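Local coordinates for NmrA family protein (PDB 3QVO) that is of unknown function but has a Rossmann-type fold of the NmrA family and therefore probably binds NAD(P), at residues Y165-P170 against G216-I221; Y181-R186 against A201-D206. One frame throughout, in Å; residues are numbered along the deposited sequence.

Contact 1 of 2, residues Y165-P170 against G216-I221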
# COMPACT_ATOMS: atom_id res chain seq x y z
N TYR A 165 3.59 9.00 7.08
CA TYR A 165 3.72 7.93 6.10
C TYR A 165 4.29 6.66 6.68
O TYR A 165 4.97 6.67 7.67
CB TYR A 165 4.59 8.38 4.90
CG TYR A 165 6.05 8.59 5.23
CD1 TYR A 165 6.93 7.53 5.24
CD2 TYR A 165 6.54 9.85 5.54
CE1 TYR A 165 8.24 7.70 5.57
CE2 TYR A 165 7.86 10.05 5.86
CZ TYR A 165 8.71 8.96 5.88
OH TYR A 165 10.05 9.09 6.17
N THR A 166 3.97 5.55 6.05
CA THR A 166 4.72 4.33 6.21
C THR A 166 4.92 3.80 4.79
O THR A 166 3.94 3.60 4.06
CB THR A 166 3.96 3.31 7.01
OG1 THR A 166 3.52 3.87 8.27
CG2 THR A 166 4.82 2.05 7.20
N ILE A 167 6.17 3.61 4.38
CA ILE A 167 6.48 3.02 3.09
C ILE A 167 6.80 1.57 3.38
O ILE A 167 7.52 1.27 4.32
CB ILE A 167 7.72 3.71 2.39
CG1 ILE A 167 7.34 5.13 1.96
CG2 ILE A 167 8.17 2.93 1.19
CD1 ILE A 167 8.50 6.12 1.81
N LEU A 168 6.23 0.68 2.59
CA LEU A 168 6.36 -0.73 2.80
C LEU A 168 7.00 -1.29 1.57
O LEU A 168 6.51 -1.05 0.45
CB LEU A 168 5.00 -1.41 3.02
CG LEU A 168 4.16 -1.05 4.24
CD1 LEU A 168 2.92 -1.97 4.31
CD2 LEU A 168 5.00 -1.18 5.50
N ARG A 169 8.06 -2.06 1.81
CA ARG A 169 8.93 -2.60 0.76
C ARG A 169 9.03 -4.09 0.88
O ARG A 169 9.84 -4.57 1.65
CB ARG A 169 10.35 -2.01 0.89
CG ARG A 169 10.46 -0.67 0.26
CD ARG A 169 11.72 0.05 0.61
NE ARG A 169 12.15 -0.03 2.00
CZ ARG A 169 13.10 -0.84 2.47
NH1 ARG A 169 13.70 -1.70 1.67
NH2 ARG A 169 13.43 -0.78 3.75
N PRO A 170 8.19 -4.82 0.15
CA PRO A 170 8.16 -6.27 0.23
C PRO A 170 9.09 -6.99 -0.70
O PRO A 170 9.28 -6.58 -1.85
CB PRO A 170 6.72 -6.63 -0.16
CG PRO A 170 6.22 -5.45 -0.90
CD PRO A 170 6.94 -4.27 -0.38
N GLY A 216 6.57 7.38 9.83
CA GLY A 216 7.92 7.86 9.46
C GLY A 216 8.90 6.78 9.05
O GLY A 216 10.08 7.05 8.93
N GLU A 217 8.42 5.56 8.80
CA GLU A 217 9.32 4.44 8.48
C GLU A 217 9.23 3.97 7.05
O GLU A 217 8.21 4.14 6.38
CB GLU A 217 9.04 3.26 9.41
CG GLU A 217 9.34 3.58 10.87
CD GLU A 217 8.97 2.47 11.84
OE1 GLU A 217 8.54 1.38 11.41
OE2 GLU A 217 9.12 2.69 13.06
N ASN A 218 10.29 3.28 6.63
CA ASN A 218 10.43 2.80 5.27
C ASN A 218 11.00 1.38 5.39
O ASN A 218 12.21 1.17 5.45
CB ASN A 218 11.35 3.75 4.52
CG ASN A 218 11.43 3.46 3.05
OD1 ASN A 218 11.10 2.37 2.59
ND2 ASN A 218 11.88 4.45 2.30
N ILE A 219 10.09 0.42 5.43
CA ILE A 219 10.30 -0.89 6.04
C ILE A 219 10.32 -1.98 4.98
O ILE A 219 9.39 -2.08 4.18
CB ILE A 219 9.08 -1.23 6.92
CG1 ILE A 219 8.81 -0.17 7.96
CG2 ILE A 219 9.22 -2.58 7.57
CD1 ILE A 219 7.40 -0.30 8.50
N GLY A 220 11.35 -2.82 5.01
CA GLY A 220 11.35 -4.05 4.23
C GLY A 220 10.60 -5.13 4.97
O GLY A 220 10.66 -5.20 6.21
N ILE A 221 9.89 -5.98 4.22
CA ILE A 221 9.11 -7.07 4.79
C ILE A 221 9.55 -8.39 4.12
O ILE A 221 9.41 -8.56 2.91
CB ILE A 221 7.58 -6.89 4.56
CG1 ILE A 221 7.12 -5.44 4.79
CG2 ILE A 221 6.74 -7.82 5.46
CD1 ILE A 221 5.80 -5.10 4.02
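Arg-169 and Asn-218 meet side chain to side chain across two neighbouring parallel strands. Along the arginine, CB lies against Ile-219 O, and CG and CD pass by Asn-218 OD1, CD approaching it to 3.1 Å. A bend at chi3 (-42°) then turns the chain over the partner strand. There NE donates to Asn-218 OD1 at 2.7 Å, a bent bond arriving above the amide plane, while NH2 donates almost straight (176°) to Asn-218 O at 2.9 Å. CZ stands over the backbone at Gly-220 N, and NH1 reaches toward Gly-220 CA, where no side chain stands in the way. Two nitrogens of one guanidinium thus hold a side-chain and a backbone oxygen of the same residue, which fixes the rotation of the group; the guanidinium and amide planes stand 67° apart. Beside this grip, Ile-167 lays CG2 against Asn-218 OD1, and Asn-218 ND2 is hydrogen-bonded to Glu-159 OE2. On the other face Leu-168 and Ile-219 lie side by side, Leu-168 CD2 3.9 Å from Ile-219 CD1, and the latter methyl also meets Thr-166 CG2.

In parallel register, from Ile-167 opposite Asn-218 to Pro-170 opposite Ile-221, backbone hydrogen bonds join the strands, among them Ile-167 N to Glu-217 O at 2.9 Å. At the start, Gly-216 N donates a hydrogen bond to Tyr-165 O, and Gly-216 CA sits over one face of the tyrosine ring in a CH-pi contact, 4.0 Å from its centroid. Within the parallel core of the Rossmann-type sheet, strand 164-174 runs between strands 119-123 and 217-222, with helices on both faces: helix 149-159 covers the face of Tyr-165 and Ile-167, whereas helix 197-209 packs on Leu-168 and Ile-221.

Contact 2 of 2, residues Y181-R186 against A201-D206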
# COMPACT_ATOMS: atom_id res chain seq x y z
N TYR A 181 6.33 -13.12 8.87
CA TYR A 181 7.16 -12.02 8.42
C TYR A 181 7.95 -11.36 9.52
O TYR A 181 7.74 -11.61 10.72
CB TYR A 181 6.33 -11.00 7.65
CG TYR A 181 5.39 -10.17 8.50
CD1 TYR A 181 5.83 -9.04 9.18
CD2 TYR A 181 4.04 -10.49 8.59
CE1 TYR A 181 4.96 -8.28 9.94
CE2 TYR A 181 3.16 -9.74 9.35
CZ TYR A 181 3.63 -8.64 10.03
OH TYR A 181 2.74 -7.89 10.77
N GLU A 182 8.90 -10.55 9.06
CA GLU A 182 9.77 -9.73 9.89
C GLU A 182 10.15 -8.51 9.06
O GLU A 182 10.03 -8.53 7.84
CB GLU A 182 11.02 -10.50 10.35
CG GLU A 182 12.00 -10.91 9.25
CD GLU A 182 13.11 -11.83 9.75
OE1 GLU A 182 13.20 -12.06 10.99
OE2 GLU A 182 13.89 -12.33 8.91
N LEU A 183 10.59 -7.46 9.74
CA LEU A 183 10.73 -6.15 9.18
C LEU A 183 12.14 -5.66 9.30
O LEU A 183 12.80 -5.88 10.31
CB LEU A 183 9.84 -5.19 9.96
CG LEU A 183 8.37 -5.56 10.05
CD1 LEU A 183 7.67 -4.61 11.01
CD2 LEU A 183 7.76 -5.51 8.65
N THR A 184 12.60 -4.94 8.29
CA THR A 184 13.94 -4.37 8.26
C THR A 184 13.76 -2.91 8.02
O THR A 184 12.81 -2.51 7.32
CB THR A 184 14.77 -4.97 7.11
OG1 THR A 184 13.98 -5.03 5.92
CG2 THR A 184 15.27 -6.36 7.46
N SER A 185 14.65 -2.10 8.58
CA SER A 185 14.54 -0.65 8.42
C SER A 185 15.16 -0.15 7.09
O SER A 185 15.79 -0.93 6.32
CB SER A 185 15.13 0.06 9.64
OG SER A 185 16.53 -0.13 9.70
N ARG A 186 15.00 1.15 6.85
CA ARG A 186 15.32 1.80 5.58
C ARG A 186 16.68 1.51 5.00
O ARG A 186 16.82 1.29 3.81
CB ARG A 186 15.19 3.32 5.73
CG ARG A 186 15.36 4.10 4.47
CD ARG A 186 15.38 5.57 4.80
NE ARG A 186 15.24 6.45 3.64
CZ ARG A 186 16.18 6.64 2.73
NH1 ARG A 186 17.35 6.00 2.78
NH2 ARG A 186 15.93 7.44 1.72
N ALA A 201 -0.50 -8.01 3.70
CA ALA A 201 -1.85 -7.55 4.04
C ALA A 201 -2.07 -7.49 5.54
O ALA A 201 -2.67 -6.54 6.05
CB ALA A 201 -2.92 -8.42 3.39
N ALA A 202 -1.57 -8.48 6.25
CA ALA A 202 -1.68 -8.50 7.71
C ALA A 202 -1.02 -7.27 8.32
O ALA A 202 -1.54 -6.68 9.23
CB ALA A 202 -1.07 -9.76 8.27
N LEU A 203 0.14 -6.89 7.83
CA LEU A 203 0.80 -5.69 8.34
C LEU A 203 -0.06 -4.45 8.05
O LEU A 203 -0.27 -3.65 8.92
CB LEU A 203 2.19 -5.49 7.70
CG LEU A 203 3.02 -4.31 8.24
CD1 LEU A 203 3.24 -4.27 9.80
CD2 LEU A 203 4.38 -4.28 7.54
N ILE A 204 -0.51 -4.32 6.82
CA ILE A 204 -1.28 -3.17 6.41
C ILE A 204 -2.47 -3.05 7.35
O ILE A 204 -2.68 -1.99 7.93
CB ILE A 204 -1.67 -3.27 4.91
CG1 ILE A 204 -0.41 -3.16 4.04
CG2 ILE A 204 -2.64 -2.14 4.50
CD1 ILE A 204 -0.62 -3.66 2.63
N THR A 205 -3.17 -4.16 7.58
CA THR A 205 -4.34 -4.17 8.44
C THR A 205 -4.02 -3.80 9.88
O THR A 205 -4.77 -3.05 10.51
CB THR A 205 -5.05 -5.53 8.35
OG1 THR A 205 -5.57 -5.69 7.02
CG2 THR A 205 -6.22 -5.59 9.30
N ASP A 206 -2.90 -4.31 10.41
CA ASP A 206 -2.48 -3.90 11.75
C ASP A 206 -2.22 -2.39 11.83
O ASP A 206 -2.55 -1.78 12.84
CB ASP A 206 -1.26 -4.68 12.22
CG ASP A 206 -1.60 -6.15 12.55
OD1 ASP A 206 -2.79 -6.58 12.44
OD2 ASP A 206 -0.66 -6.89 12.92
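Leu-203, on helix 197-209, is the residue that both Tyr-181 and Leu-183 touch. The firm part is apolar: Leu-183 CD2 meets Leu-203 CD2 at 3.8 Å, the two side chains crossing at a slant. Tyr-181 comes in at about a right angle to the same leucine, with its OH 3.8 Å from Leu-203 CD1 and its CZ 4.2 Å from Leu-203 CB. CG of Leu-203 is anti to the backbone N (chi1 -176°), which sets its branches between the two side chains: CD1 lies against the tyrosine OH and CD2 against Leu-183, both in plain van der Waals contact.

At the CE2 side of the ring the packing slackens, Tyr-181 CE2 lying 4.4 Å from Ala-202 CB. At the outer margin the exposed Asp-206 brings OD2 no closer than 4.1 Å to Tyr-181 OH, and the pair makes no hydrogen bond. Behind the leucines the contact closes against strand 217-222, where Ile-221 touches Tyr-181, Leu-183 and Leu-203 alike. Helix 197-209 of the Rossmann-type fold here reaches across the sheet to the antiparallel strand 182-184, which pairs with the parallel strand 217-222.

No hydrogen bond or salt bridge joins 181-186 to 201-206, so strand 182-184, with Tyr-181 just before it, and helix 197-209 are held here by van der Waals contact, through leucine methyls and the phenol group.

How the contacts relate
Both contacts reach the same sheet, and helix 197-209, part of contact 2, also packs on contact 1. Contact 1 is the more extensive, a strand pair of mostly buried residues bound by backbone hydrogen bonds and an arginine grip; contact 2 is smaller and apolar, lies between the sheet's antiparallel end strand and helix 197-209, and has an exposed margin at Asp-206. Along the chain contact 2 is nested within the loop closed by contact 1. They meet directly: Gly-220 N lies 2.7 Å from Thr-184 O in a probable hydrogen bond, and Ile-219 packs on Leu-183. Through Leu-168, Ile-221 and Leu-183 the helix touches strands 164-174, 217-222 and 182-184.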